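Local coordinates for hypothetical protein EF2904 (Enterococcus faecalis, PDB 2AZ4) that is of unknown function but has a metallo-beta-lactamase fold with two bound zinc ions, consistent with a metal-dependent hydrolase, possibly an RNA exonuclease, at residues H243-E248 / K274-V279. Numbering follows the deposited sequence.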
loop_
_atom_site.group_PDB
_atom_site.type_symbol
_atom_site.label_atom_id
_atom_site.label_comp_id
_atom_site.label_asym_id
_atom_site.label_seq_id
_atom_site.Cartn_x
_atom_site.Cartn_y
_atom_site.Cartn_z
ATOM N N HIS A 243 6.534 11.440 -19.450
ATOM C CA HIS A 243 7.409 10.445 -20.066
ATOM C C HIS A 243 6.611 9.422 -20.888
ATOM O O HIS A 243 6.978 9.109 -22.024
ATOM C CB HIS A 243 8.273 9.745 -19.002
ATOM C CG HIS A 243 9.536 10.474 -18.666
ATOM N ND1 HIS A 243 10.573 10.614 -19.566
ATOM C CD2 HIS A 243 9.954 11.060 -17.516
ATOM C CE1 HIS A 243 11.566 11.277 -18.996
ATOM N NE2 HIS A 243 11.219 11.554 -17.751
ATOM N N LEU A 244 5.513 8.922 -20.330
ATOM C CA LEU A 244 4.618 8.019 -21.069
ATOM C C LEU A 244 4.101 8.672 -22.359
ATOM O O LEU A 244 4.096 8.032 -23.412
ATOM C CB LEU A 244 3.453 7.564 -20.193
ATOM C CG LEU A 244 2.535 6.510 -20.831
ATOM C CD1 LEU A 244 2.183 5.443 -19.816
ATOM C CD2 LEU A 244 1.253 7.168 -21.369
ATOM N N VAL A 245 3.684 9.940 -22.271
ATOM C CA VAL A 245 3.254 10.704 -23.446
ATOM C C VAL A 245 4.373 10.762 -24.473
ATOM O O VAL A 245 4.157 10.430 -25.646
ATOM C CB VAL A 245 2.775 12.155 -23.115
ATOM C CG1 VAL A 245 2.511 12.939 -24.424
ATOM C CG2 VAL A 245 1.522 12.156 -22.244
ATOM N N ARG A 246 5.554 11.191 -24.036
ATOM C CA ARG A 246 6.737 11.217 -24.899
ATOM C C ARG A 246 6.961 9.857 -25.582
ATOM O O ARG A 246 7.163 9.784 -26.794
ATOM C CB ARG A 246 7.996 11.592 -24.109
ATOM C CG ARG A 246 9.292 11.579 -24.999
ATOM C CD ARG A 246 10.554 11.879 -24.214
ATOM N NE ARG A 246 10.691 10.989 -23.059
ATOM C CZ ARG A 246 11.231 9.770 -23.087
ATOM N NH1 ARG A 246 11.717 9.256 -24.218
ATOM N NH2 ARG A 246 11.281 9.055 -21.970
ATOM N N LEU A 247 6.918 8.790 -24.801
ATOM C CA LEU A 247 7.133 7.459 -25.357
ATOM C C LEU A 247 6.104 7.115 -26.444
ATOM O O LEU A 247 6.458 6.462 -27.431
ATOM C CB LEU A 247 7.165 6.376 -24.257
ATOM C CG LEU A 247 8.394 6.330 -23.332
ATOM C CD1 LEU A 247 8.107 5.485 -22.097
ATOM C CD2 LEU A 247 9.631 5.807 -24.046
ATOM N N GLU A 248 4.850 7.544 -26.262
ATOM C CA GLU A 248 3.827 7.333 -27.281
ATOM C C GLU A 248 4.113 8.121 -28.572
ATOM O O GLU A 248 4.039 7.578 -29.680
ATOM C CB GLU A 248 2.439 7.634 -26.735
ATOM C CG GLU A 248 1.949 6.614 -25.688
ATOM C CD GLU A 248 0.460 6.767 -25.383
ATOM O OE1 GLU A 248 -0.305 7.205 -26.259
ATOM O OE2 GLU A 248 0.037 6.436 -24.270
ATOM N N LYS A 274 -4.148 11.909 -20.127
ATOM C CA LYS A 274 -3.124 12.527 -20.964
ATOM C C LYS A 274 -2.667 11.708 -22.184
ATOM O O LYS A 274 -2.077 12.249 -23.115
ATOM C CB LYS A 274 -1.922 12.911 -20.092
ATOM C CG LYS A 274 -2.247 13.996 -19.064
ATOM C CD LYS A 274 -1.041 14.900 -18.798
ATOM C CE LYS A 274 -1.436 16.116 -17.997
ATOM N NZ LYS A 274 -1.454 15.848 -16.527
ATOM N N SER A 275 -2.925 10.402 -22.166
ATOM C CA SER A 275 -2.467 9.514 -23.229
ATOM C C SER A 275 -2.973 9.943 -24.616
ATOM O O SER A 275 -4.195 10.041 -24.819
ATOM C CB SER A 275 -2.906 8.072 -22.918
ATOM O OG SER A 275 -2.490 7.198 -23.947
ATOM N N PRO A 276 -2.046 10.230 -25.570
ATOM C CA PRO A 276 -2.500 10.578 -26.924
ATOM C C PRO A 276 -3.335 9.463 -27.554
ATOM O O PRO A 276 -4.341 9.763 -28.216
ATOM C CB PRO A 276 -1.193 10.758 -27.707
ATOM C CG PRO A 276 -0.154 11.040 -26.671
ATOM C CD PRO A 276 -0.573 10.251 -25.471
ATOM N N ARG A 277 -2.935 8.203 -27.340
ATOM C CA ARG A 277 -3.712 7.048 -27.832
ATOM C C ARG A 277 -4.826 6.720 -26.858
ATOM O O ARG A 277 -4.650 6.868 -25.646
ATOM C CB ARG A 277 -2.842 5.790 -27.961
ATOM C CG ARG A 277 -1.789 5.823 -29.036
ATOM C CD ARG A 277 -1.059 4.512 -29.029
ATOM N NE ARG A 277 0.099 4.503 -29.913
ATOM C CZ ARG A 277 0.608 3.404 -30.466
ATOM N NH1 ARG A 277 0.078 2.203 -30.217
ATOM N NH2 ARG A 277 1.655 3.502 -31.263
ATOM N N THR A 278 -5.955 6.247 -27.390
ATOM C CA THR A 278 -7.038 5.705 -26.585
ATOM C C THR A 278 -6.528 4.598 -25.679
ATOM O O THR A 278 -5.951 3.632 -26.147
ATOM C CB THR A 278 -8.146 5.098 -27.465
ATOM O OG1 THR A 278 -8.662 6.095 -28.351
ATOM C CG2 THR A 278 -9.269 4.535 -26.606
ATOM N N VAL A 279 -6.780 4.733 -24.388
ATOM C CA VAL A 279 -6.375 3.737 -23.404
ATOM C C VAL A 279 -7.414 2.636 -23.281
ATOM O O VAL A 279 -8.611 2.924 -23.274
ATOM C CB VAL A 279 -6.160 4.389 -22.017
ATOM C CG1 VAL A 279 -5.737 3.355 -20.985
ATOM C CG2 VAL A 279 -5.099 5.488 -22.126
HETATM O O HOH W 1 1.605 6.690 -30.387
#
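Glu248, near the end of helix 237-249, reaches across to the turn at 275-277 and holds it through the backbone N of Arg277. Glu248 OE1 takes this N-H, Arg277 N to OE1 3.0 Å, in a nearly straight bond (161° at the hydrogen) that meets the oxygen almost along its C-O axis. Glu248 OE2 lies beside the Ser275 hydroxyl, 2.7 Å from Ser275 OG, which is also 2.8 Å from Arg277 O. Glutamate suits this place: its chain, extended beyond CG (chi2 -168°), carries the carboxylate from the helix to the turn. Pro276 fits between Ser275 and Arg277, offering no N-H of its own and laying its ring beside the carboxylate, with CD 3.2 Å from Glu248 OE1.

One helical turn earlier, the two methyls of Val245 face different residues of 274-276. Val245 CG1 makes an apolar contact with Pro276 CG at 4.0 Å, while Val245 CG2 packs on the Lys274 carbonyl, 3.7 Å from Lys274 O. The short, branched side chain lets the helix come close here, and the Lys274 amine leads away to a salt bridge with Glu238.

A water at the helix end adds a second link, donating to Glu248 O (2.7 Å) and accepting from Arg277 NE (2.7 Å) in the guanidinium plane. The arginine, extended from CG to NE, is steadied farther out by Arg254 O and Tyr328 O; its positive charge probably favours an ionised Glu248, though NE and OE1 are not in salt-bridge contact.

Far from the zinc site, the contact ties helix 237-249 to the turn joining helix 265-274 to strand 278-282 of the six-stranded parallel sheet, where Glu248 and Ser275 both touch Leu329 of the adjacent strand 328-331.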